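Local coordinates for type C neurotoxin (Clostridium botulinum, PDB 3PME), which is the receptor-binding domain of a C/D mosaic botulinum neurotoxin and probably binds gangliosides and phosphatidylethanolamine on the nerve-cell surface, at residues L8-K13 against A25-E30; F343-I348 against Y354-F359. All blocks are in the same frame, centred on the assembly; numbering follows the deposited sequence.

Interaction 1 of 2, residues L8-K13 against A25-E30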
# COMPACT_ATOMS: atom_id res chain seq x y z
N LEU A 8 5.19 20.11 -13.48
CA LEU A 8 3.78 19.76 -13.33
C LEU A 8 3.63 19.02 -12.02
O LEU A 8 4.40 18.11 -11.73
CB LEU A 8 3.29 18.90 -14.49
CG LEU A 8 1.83 18.44 -14.37
CD1 LEU A 8 0.89 19.63 -14.48
CD2 LEU A 8 1.50 17.42 -15.44
N SER A 9 2.66 19.42 -11.21
CA SER A 9 2.41 18.75 -9.95
C SER A 9 0.91 18.79 -9.67
O SER A 9 0.37 19.83 -9.27
CB SER A 9 3.19 19.43 -8.82
OG SER A 9 3.14 18.66 -7.62
N LEU A 10 0.24 17.66 -9.89
CA LEU A 10 -1.20 17.61 -9.67
C LEU A 10 -1.46 17.37 -8.19
O LEU A 10 -1.11 16.33 -7.64
CB LEU A 10 -1.86 16.51 -10.51
CG LEU A 10 -1.69 16.62 -12.03
CD1 LEU A 10 -2.40 15.44 -12.69
CD2 LEU A 10 -2.23 17.95 -12.55
N GLN A 11 -2.05 18.37 -7.55
CA GLN A 11 -2.33 18.28 -6.13
C GLN A 11 -3.72 18.82 -5.84
O GLN A 11 -4.25 19.62 -6.60
CB GLN A 11 -1.29 19.04 -5.32
CG GLN A 11 0.11 18.46 -5.43
CD GLN A 11 1.09 19.10 -4.47
OE1 GLN A 11 2.00 18.44 -3.96
NE2 GLN A 11 0.90 20.39 -4.22
N ASN A 12 -4.30 18.35 -4.75
CA ASN A 12 -5.62 18.80 -4.37
C ASN A 12 -5.53 20.02 -3.47
O ASN A 12 -5.05 19.93 -2.34
CB ASN A 12 -6.38 17.67 -3.68
CG ASN A 12 -7.86 17.95 -3.60
OD1 ASN A 12 -8.29 18.90 -2.95
ND2 ASN A 12 -8.66 17.12 -4.28
N LYS A 13 -5.97 21.16 -3.99
CA LYS A 13 -5.92 22.42 -3.26
C LYS A 13 -7.31 23.02 -3.22
O LYS A 13 -8.00 23.09 -4.24
CB LYS A 13 -4.96 23.40 -3.94
CG LYS A 13 -3.51 22.97 -3.90
CD LYS A 13 -3.03 22.79 -2.47
CE LYS A 13 -1.62 22.24 -2.42
NZ LYS A 13 -1.17 22.04 -1.01
N ALA A 25 -0.72 24.82 -15.28
CA ALA A 25 -1.32 24.04 -16.35
C ALA A 25 -2.83 24.04 -16.19
O ALA A 25 -3.34 24.13 -15.06
CB ALA A 25 -0.79 22.61 -16.34
N GLU A 26 -3.55 23.94 -17.29
CA GLU A 26 -4.99 23.74 -17.22
C GLU A 26 -5.30 22.29 -16.88
O GLU A 26 -4.77 21.37 -17.51
CB GLU A 26 -5.67 24.10 -18.55
CG GLU A 26 -7.14 23.74 -18.57
CD GLU A 26 -7.76 23.86 -19.95
OE1 GLU A 26 -7.05 24.26 -20.90
OE2 GLU A 26 -8.96 23.56 -20.08
N VAL A 27 -6.15 22.08 -15.88
CA VAL A 27 -6.55 20.74 -15.48
C VAL A 27 -8.07 20.66 -15.54
O VAL A 27 -8.77 21.26 -14.73
CB VAL A 27 -6.08 20.42 -14.05
CG1 VAL A 27 -6.53 19.03 -13.62
CG2 VAL A 27 -4.56 20.56 -13.95
N ARG A 28 -8.58 19.93 -16.53
CA ARG A 28 -10.02 19.81 -16.69
C ARG A 28 -10.47 18.38 -16.45
O ARG A 28 -9.89 17.44 -16.99
CB ARG A 28 -10.45 20.26 -18.09
CG ARG A 28 -11.96 20.20 -18.29
CD ARG A 28 -12.38 20.75 -19.64
NE ARG A 28 -12.12 19.81 -20.73
CZ ARG A 28 -11.12 19.92 -21.60
NH1 ARG A 28 -10.26 20.92 -21.51
NH2 ARG A 28 -10.97 19.01 -22.56
N LEU A 29 -11.51 18.22 -15.65
CA LEU A 29 -12.04 16.89 -15.36
C LEU A 29 -13.31 16.61 -16.13
O LEU A 29 -14.28 17.38 -16.06
CB LEU A 29 -12.27 16.71 -13.86
CG LEU A 29 -11.03 16.39 -13.02
CD1 LEU A 29 -10.13 17.61 -12.86
CD2 LEU A 29 -11.43 15.85 -11.66
N GLU A 30 -13.31 15.51 -16.89
CA GLU A 30 -14.49 15.06 -17.61
C GLU A 30 -15.05 13.82 -16.94
O GLU A 30 -14.32 13.08 -16.27
CB GLU A 30 -14.14 14.76 -19.06
CG GLU A 30 -13.67 15.96 -19.85
CD GLU A 30 -13.56 15.66 -21.34
OE1 GLU A 30 -13.23 16.59 -22.11
OE2 GLU A 30 -13.82 14.50 -21.73
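A first torsion of 177° extends the Leu8 side chain away from its own backbone N, and its CD1 branch reaches Ala25, with Leu8 CD1 and Ala25 CB 3.9 Å apart. Two residues on, Leu10 turns CG the other way, anti to the carbonyl carbon (chi1 -59°), and offers its CD2 methyl to Val27. There Leu10 CD2 meets Val27 CG2 at 3.8 Å, one branch against one branch, with the two side chains crossing obliquely. Ala25, just before strand 26-30, and Val27 within it point at the other segment, whereas Leu8 and Leu10 reach across only with their branch ends. Strand 6-13 belongs to the large antiparallel sheet, where it pairs with strands 16-19 and 193-201, and strand 26-30 edges the three-stranded sheet beside strand 51-55. The contact therefore joins two layers of the concanavalin-like N-terminal half. On Val27's own strand, Arg28 lies between Glu26 and Glu30, its guanidinium meeting Glu26 OE2 and Glu30 OE1 at the edge in two weak hydrogen bonds within salt bridges. These charged side chains lie away from Leu8 and Leu10, and what passes between the segments is a small apolar contact of two methyl pairs.

Interaction 2 of 2, residues F343-I348 against Y354-F359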
# COMPACT_ATOMS: atom_id res chain seq x y z
N PHE A 343 -1.49 -1.59 23.55
CA PHE A 343 -0.33 -1.91 22.73
C PHE A 343 0.14 -0.65 22.01
O PHE A 343 -0.58 0.35 21.94
CB PHE A 343 -0.71 -2.99 21.70
CG PHE A 343 -1.14 -4.28 22.33
CD1 PHE A 343 -0.21 -5.27 22.65
CD2 PHE A 343 -2.48 -4.50 22.65
CE1 PHE A 343 -0.61 -6.46 23.24
CE2 PHE A 343 -2.89 -5.69 23.25
CZ PHE A 343 -1.96 -6.67 23.55
N SER A 344 1.36 -0.69 21.48
CA SER A 344 1.87 0.39 20.67
C SER A 344 2.12 -0.17 19.28
O SER A 344 2.59 -1.30 19.15
CB SER A 344 3.18 0.91 21.25
OG SER A 344 3.57 2.10 20.60
N ILE A 345 1.81 0.60 18.25
CA ILE A 345 2.03 0.12 16.89
C ILE A 345 3.03 1.00 16.15
O ILE A 345 2.96 2.23 16.20
CB ILE A 345 0.70 0.00 16.13
CG1 ILE A 345 0.91 -0.62 14.75
CG2 ILE A 345 -0.00 1.36 16.05
CD1 ILE A 345 -0.40 -1.00 14.05
N LYS A 346 3.99 0.37 15.49
CA LYS A 346 5.08 1.11 14.87
C LYS A 346 5.41 0.60 13.48
O LYS A 346 5.31 -0.59 13.18
CB LYS A 346 6.33 1.06 15.74
CG LYS A 346 6.18 1.80 17.06
CD LYS A 346 7.50 1.91 17.81
CE LYS A 346 7.35 2.78 19.05
NZ LYS A 346 8.67 3.08 19.69
N ASN A 347 5.82 1.51 12.61
CA ASN A 347 6.35 1.10 11.33
C ASN A 347 7.73 0.49 11.56
O ASN A 347 8.40 0.77 12.55
CB ASN A 347 6.37 2.27 10.34
CG ASN A 347 5.01 2.54 9.71
OD1 ASN A 347 4.20 1.62 9.54
ND2 ASN A 347 4.75 3.79 9.35
N ILE A 348 8.12 -0.39 10.65
CA ILE A 348 9.37 -1.13 10.79
C ILE A 348 10.54 -0.24 10.40
O ILE A 348 10.61 0.24 9.28
CB ILE A 348 9.32 -2.41 9.95
CG1 ILE A 348 8.24 -3.34 10.53
CG2 ILE A 348 10.68 -3.10 9.92
CD1 ILE A 348 7.84 -4.46 9.62
N TYR A 354 4.38 -2.30 3.95
CA TYR A 354 3.04 -2.16 4.52
C TYR A 354 2.82 -3.17 5.64
O TYR A 354 1.78 -3.82 5.72
CB TYR A 354 1.98 -2.29 3.42
CG TYR A 354 2.15 -1.29 2.29
CD1 TYR A 354 2.65 -0.01 2.53
CD2 TYR A 354 1.78 -1.61 0.99
CE1 TYR A 354 2.79 0.92 1.50
CE2 TYR A 354 1.92 -0.69 -0.05
CZ TYR A 354 2.41 0.57 0.21
OH TYR A 354 2.55 1.49 -0.82
N CYS A 355 3.84 -3.28 6.48
CA CYS A 355 3.84 -4.14 7.66
C CYS A 355 4.05 -3.24 8.86
O CYS A 355 4.59 -2.13 8.72
CB CYS A 355 5.02 -5.12 7.62
SG CYS A 355 4.95 -6.38 6.35
N SER A 356 3.66 -3.70 10.04
CA SER A 356 3.99 -2.99 11.27
C SER A 356 4.38 -3.98 12.37
O SER A 356 4.14 -5.18 12.26
CB SER A 356 2.82 -2.10 11.72
OG SER A 356 1.61 -2.84 11.75
N GLN A 357 5.02 -3.45 13.40
CA GLN A 357 5.28 -4.22 14.62
C GLN A 357 4.42 -3.71 15.77
O GLN A 357 4.05 -2.53 15.82
CB GLN A 357 6.77 -4.18 14.96
CG GLN A 357 7.60 -4.93 13.93
CD GLN A 357 9.10 -4.70 14.05
OE1 GLN A 357 9.56 -3.57 14.25
NE2 GLN A 357 9.87 -5.77 13.90
N ILE A 358 4.09 -4.59 16.70
CA ILE A 358 3.16 -4.26 17.77
C ILE A 358 3.84 -4.63 19.08
O ILE A 358 4.40 -5.72 19.22
CB ILE A 358 1.85 -5.05 17.62
CG1 ILE A 358 1.17 -4.69 16.30
CG2 ILE A 358 0.92 -4.74 18.79
CD1 ILE A 358 0.12 -5.69 15.88
N PHE A 359 3.81 -3.69 20.02
CA PHE A 359 4.54 -3.82 21.28
C PHE A 359 3.62 -3.60 22.44
O PHE A 359 2.57 -2.97 22.31
CB PHE A 359 5.67 -2.79 21.34
CG PHE A 359 6.64 -2.90 20.22
CD1 PHE A 359 7.73 -3.76 20.31
CD2 PHE A 359 6.47 -2.17 19.05
CE1 PHE A 359 8.64 -3.87 19.26
CE2 PHE A 359 7.36 -2.29 18.00
CZ PHE A 359 8.45 -3.14 18.11
O HOH W 1 2.73 0.35 7.69
O HOH W 2 8.97 -0.91 14.89
O HOH W 3 6.62 -0.45 8.26
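Strands 343-347 and 356-359 run antiparallel, 4.6 Å apart at their closest and at 158° to each other, with Ser344 and Phe359 bonded both ways through their backbones and Lys346 and Gln357 likewise. Between these pairs Ile345 stands opposite Ile358. CD1 of Ile345 extends alongside Ser356, reaching its OG at 3.6 Å, while Phe343 and Ile358 meet through Phe343 CB and Ile358 CG2. The other face carries Phe359, whose ring takes the Lys346 CB at its edge, with Phe359 CE2 4.2 Å from that carbon. This is a beta hairpin of the trefoil-family C-terminal half: strand 292-299 flanks it beside Ile345, and strand 366-373 pairs beyond Ile358. Past the last backbone pair, Ile348 keeps CG1 beside its backbone N (chi1 -65°) and lays Ile348 CG1 3.8 Å from Gln357 CG, the two side chains crossing at about a right angle, while Ile348 CD1 lies 3.5 Å from Cys355 CB. The Gln357 amide is held by Leu396 O and Ser401 OG through NE2, and a water joins its OE1 to Asn347 O. Asn347 ND2 donates to Arg220 O, whereas its OD1 accepts a 2.7 Å bond from a second water that also donates, at longer range, to Cys355 O. A third water accepts from Ile348 N and donates to Cys355 O at 2.7 Å.

In the fold
From the N terminus, strand 6-13 turns into strand 16-19, and the chain then comes round to strand 26-30, where interaction 1 closes a short loop by setting one sheet of the N-terminal half against another. Interaction 1 is complete long before interaction 2 begins, so the two are in series and neither nest nor cross. Between them the chain finishes the concanavalin-like half, passes through helix 207-218 and enters the trefoil-family half. There interaction 2 closes a hairpin, 343-347 to 356-360, within the sheet of that half. The centres of interactions 1 and 2 are about 35 Å apart, on opposite sides of the chain's centre, and the nearest atoms of interactions 1 and 2 stay about 17 Å apart.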